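Local coordinates for protein esterase (PDB 1ZOI) that hydrolyses esters stereoselectively as an alpha/beta hydrolase-fold enzyme, with use in the synthesis of D-beta-acetylthioisobutyric acid, at residues L212-P218 and S239-N245. Numbering follows the deposited sequence.
Unlike the reference sequence in segment 212-218: Gln216 (reference Thr).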
ATOM      1  N   LEU A 212     -25.732 -24.780   3.706  1.00 15.63           N
ATOM      2  CA  LEU A 212     -25.678 -25.503   2.443  1.00 16.37           C
ATOM      3  C   LEU A 212     -26.964 -26.248   2.122  1.00 16.38           C
ATOM      4  O   LEU A 212     -27.465 -26.174   1.000  1.00 16.91           O
ATOM      5  CB  LEU A 212     -24.507 -26.486   2.456  1.00 10.76           C
ATOM      6  CG  LEU A 212     -23.095 -25.895   2.535  1.00 11.98           C
ATOM      7  CD1 LEU A 212     -22.093 -27.027   2.629  1.00 13.02           C
ATOM      8  CD2 LEU A 212     -22.815 -25.029   1.310  1.00 13.54           C
ATOM      9  N   LYS A 213     -27.505 -26.957   3.108  1.00 16.36           N
ATOM     10  CA  LYS A 213     -28.734 -27.719   2.895  1.00 16.60           C
ATOM     11  C   LYS A 213     -29.939 -26.848   2.551  1.00 17.10           C
ATOM     12  O   LYS A 213     -30.920 -27.332   1.973  1.00 18.21           O
ATOM     13  CB  LYS A 213     -29.061 -28.551   4.139  1.00 18.72           C
ATOM     14  CG  LYS A 213     -28.075 -29.666   4.421  1.00 19.38           C
ATOM     15  CD  LYS A 213     -28.419 -30.369   5.724  1.00 23.47           C
ATOM     16  CE  LYS A 213     -27.399 -31.445   6.064  1.00 25.62           C
ATOM     17  NZ  LYS A 213     -27.619 -31.999   7.433  1.00 27.05           N
ATOM     18  N   GLY A 214     -29.867 -25.566   2.899  1.00 16.76           N
ATOM     19  CA  GLY A 214     -30.978 -24.667   2.637  1.00 16.51           C
ATOM     20  C   GLY A 214     -30.922 -23.843   1.364  1.00 14.49           C
ATOM     21  O   GLY A 214     -31.903 -23.189   1.008  1.00 16.29           O
ATOM     22  N   ILE A 215     -29.785 -23.863   0.678  1.00 14.60           N
ATOM     23  CA  ILE A 215     -29.625 -23.097  -0.555  1.00 15.12           C
ATOM     24  C   ILE A 215     -30.219 -23.855  -1.736  1.00 15.68           C
ATOM     25  O   ILE A 215     -29.713 -24.904  -2.118  1.00 15.78           O
ATOM     26  CB  ILE A 215     -28.135 -22.808  -0.825  1.00 18.26           C
ATOM     27  CG1 ILE A 215     -27.559 -21.996   0.339  1.00 20.47           C
ATOM     28  CG2 ILE A 215     -27.974 -22.048  -2.139  1.00 14.82           C
ATOM     29  CD1 ILE A 215     -26.056 -21.797   0.279  1.00 21.35           C
ATOM     30  N   GLN A 216     -31.287 -23.314  -2.314  1.00 17.59           N
ATOM     31  CA  GLN A 216     -31.952 -23.966  -3.440  1.00 18.88           C
ATOM     32  C   GLN A 216     -31.479 -23.495  -4.812  1.00 19.04           C
ATOM     33  O   GLN A 216     -31.766 -24.134  -5.824  1.00 17.59           O
ATOM     34  CB  GLN A 216     -33.469 -23.784  -3.328  1.00 39.12           C
ATOM     35  CG  GLN A 216     -34.093 -24.603  -2.211  1.00 43.56           C
ATOM     36  CD  GLN A 216     -33.953 -26.099  -2.437  1.00 44.07           C
ATOM     37  OE1 GLN A 216     -34.198 -26.899  -1.536  1.00 45.98           O
ATOM     38  NE2 GLN A 216     -33.565 -26.482  -3.648  1.00 45.91           N
ATOM     39  N   GLN A 217     -30.752 -22.383  -4.847  1.00 17.08           N
ATOM     40  CA  GLN A 217     -30.255 -21.855  -6.113  1.00 16.43           C
ATOM     41  C   GLN A 217     -29.190 -22.755  -6.713  1.00 15.07           C
ATOM     42  O   GLN A 217     -28.586 -23.576  -6.015  1.00 14.42           O
ATOM     43  CB  GLN A 217     -29.637 -20.466  -5.921  1.00 14.53           C
ATOM     44  CG  GLN A 217     -30.605 -19.362  -5.566  1.00 17.51           C
ATOM     45  CD  GLN A 217     -30.595 -19.042  -4.086  1.00 18.66           C
ATOM     46  OE1 GLN A 217     -30.734 -17.882  -3.692  1.00 20.03           O
ATOM     47  NE2 GLN A 217     -30.441 -20.067  -3.259  1.00 16.62           N
ATOM     48  N   PRO A 218     -28.958 -22.628  -8.031  1.00 12.87           N
ATOM     49  CA  PRO A 218     -27.934 -23.449  -8.680  1.00 13.00           C
ATOM     50  C   PRO A 218     -26.577 -22.987  -8.145  1.00 11.25           C
ATOM     51  O   PRO A 218     -26.298 -21.787  -8.112  1.00 13.20           O
ATOM     52  CB  PRO A 218     -28.099 -23.104 -10.159  1.00 23.17           C
ATOM     53  CG  PRO A 218     -29.544 -22.725 -10.268  1.00 24.45           C
ATOM     54  CD  PRO A 218     -29.756 -21.898  -9.029  1.00 23.22           C
ATOM     55  N   SER A 239     -19.424 -30.453   0.010  1.00 14.42           N
ATOM     56  CA  SER A 239     -20.299 -29.307  -0.209  1.00 16.23           C
ATOM     57  C   SER A 239     -21.242 -29.539  -1.384  1.00 15.60           C
ATOM     58  O   SER A 239     -22.433 -29.239  -1.307  1.00 15.91           O
ATOM     59  CB  SER A 239     -19.475 -28.042  -0.475  1.00 21.74           C
ATOM     60  OG  SER A 239     -18.768 -27.637   0.681  1.00 26.58           O
ATOM     61  N   ALA A 240     -20.706 -30.076  -2.473  1.00 17.67           N
ATOM     62  CA  ALA A 240     -21.503 -30.323  -3.672  1.00 18.53           C
ATOM     63  C   ALA A 240     -22.689 -31.243  -3.411  1.00 18.65           C
ATOM     64  O   ALA A 240     -23.769 -31.049  -3.977  1.00 17.60           O
ATOM     65  CB  ALA A 240     -20.622 -30.905  -4.771  1.00 21.29           C
ATOM     66  N   LYS A 241     -22.488 -32.235  -2.548  1.00 18.62           N
ATOM     67  CA  LYS A 241     -23.540 -33.191  -2.216  1.00 19.80           C
ATOM     68  C   LYS A 241     -24.609 -32.610  -1.295  1.00 18.65           C
ATOM     69  O   LYS A 241     -25.785 -32.950  -1.414  1.00 17.82           O
ATOM     70  CB  LYS A 241     -22.934 -34.435  -1.566  1.00 29.83           C
ATOM     71  CG  LYS A 241     -22.023 -35.229  -2.482  1.00 33.92           C
ATOM     72  CD  LYS A 241     -21.475 -36.462  -1.782  1.00 35.70           C
ATOM     73  CE  LYS A 241     -20.588 -37.277  -2.709  1.00 36.91           C
ATOM     74  NZ  LYS A 241     -19.415 -36.495  -3.187  1.00 39.22           N
ATOM     75  N   LEU A 242     -24.201 -31.735  -0.379  1.00 16.32           N
ATOM     76  CA  LEU A 242     -25.135 -31.114   0.557  1.00 16.44           C
ATOM     77  C   LEU A 242     -26.058 -30.100  -0.112  1.00 16.60           C
ATOM     78  O   LEU A 242     -27.205 -29.929   0.307  1.00 17.57           O
ATOM     79  CB  LEU A 242     -24.366 -30.434   1.695  1.00 17.41           C
ATOM     80  CG  LEU A 242     -23.744 -31.373   2.731  1.00 17.68           C
ATOM     81  CD1 LEU A 242     -22.817 -30.597   3.664  1.00 14.77           C
ATOM     82  CD2 LEU A 242     -24.860 -32.044   3.521  1.00 19.13           C
ATOM     83  N   LEU A 243     -25.556 -29.422  -1.142  1.00 16.36           N
ATOM     84  CA  LEU A 243     -26.348 -28.430  -1.871  1.00 15.85           C
ATOM     85  C   LEU A 243     -27.399 -29.130  -2.733  1.00 16.43           C
ATOM     86  O   LEU A 243     -27.058 -29.912  -3.617  1.00 16.89           O
ATOM     87  CB  LEU A 243     -25.433 -27.587  -2.763  1.00 15.54           C
ATOM     88  CG  LEU A 243     -24.517 -26.586  -2.049  1.00 14.60           C
ATOM     89  CD1 LEU A 243     -23.363 -26.205  -2.965  1.00 13.22           C
ATOM     90  CD2 LEU A 243     -25.316 -25.365  -1.630  1.00 17.38           C
ATOM     91  N   PRO A 244     -28.691 -28.851  -2.495  1.00 20.83           N
ATOM     92  CA  PRO A 244     -29.729 -29.506  -3.303  1.00 21.47           C
ATOM     93  C   PRO A 244     -29.554 -29.351  -4.818  1.00 21.07           C
ATOM     94  O   PRO A 244     -29.868 -30.266  -5.582  1.00 21.22           O
ATOM     95  CB  PRO A 244     -31.030 -28.887  -2.778  1.00 28.62           C
ATOM     96  CG  PRO A 244     -30.600 -27.594  -2.168  1.00 29.58           C
ATOM     97  CD  PRO A 244     -29.292 -27.937  -1.511  1.00 26.98           C
ATOM     98  N   ASN A 245     -29.050 -28.200  -5.253  1.00 18.84           N
ATOM     99  CA  ASN A 245     -28.830 -27.971  -6.679  1.00 17.30           C
ATOM    100  C   ASN A 245     -27.377 -27.607  -6.961  1.00 17.66           C
ATOM    101  O   ASN A 245     -27.089 -26.726  -7.776  1.00 17.03           O
ATOM    102  CB  ASN A 245     -29.764 -26.869  -7.193  1.00 23.83           C
ATOM    103  CG  ASN A 245     -31.192 -27.357  -7.371  1.00 23.75           C
ATOM    104  OD1 ASN A 245     -31.472 -28.198  -8.231  1.00 25.91           O
ATOM    105  ND2 ASN A 245     -32.101 -26.840  -6.554  1.00 24.92           N
TER
HETATM  106  O   HOH W   1     -28.144 -25.728  -4.255  1.00 19.82           O
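Leu212 forks over the end of helix 236-242, one methyl to each of two consecutive leucines. Its CD1 meets Leu242 CD1 at 3.8 Å, and its CD2 lies 3.9 Å from Leu243 CD2; in both pairs the side chains run at a slant to each other. CG anti to the carbonyl carbon aims the fork at these two leucines; Val104 of helix 98-109 also touches the Leu212 side chain. Leu243, the first residue to leave helical geometry, sends CD2 to Ile215 CB as well, the two side chains lying alongside and pointing the same way, while Val219 and Val221 of strand 219-224 pack against its side chain. At the outer margin the extended chain of Lys213 passes over Leu242, CE 3.6 Å from CD2, so that the aliphatic part of the lysine makes the contact. Farther along, the bent side chain of Gln216 (chi2 -64°) crosses the Pro244 ring at about a right angle, its amide resting near CB and CG. The Asn245 amide plane is turned 71° from that of Gln216, and their NH2 groups meet without bonding to each other. Asn245 ND2 donates to Gln216 O at 2.8 Å, a bent bond (134° at the hydrogen) with the donor tilted out of the carbonyl plane. A water accepts from Asn245 N at 2.8 Å and donates to Ile215 O and Gln217 O, linking three backbone groups. Beyond it, Pro218 and Asn245 lead into the neighbouring parallel strands 219-224 and 246-251 of the alpha/beta hydrolase sheet, where Asn245 has a backbone hydrogen bond with Val219. The leucines thus give a close fit without direction, whereas the hydrogen bond from the Asn245 amide and the three-bonded water hold the backbones where they enter the sheet.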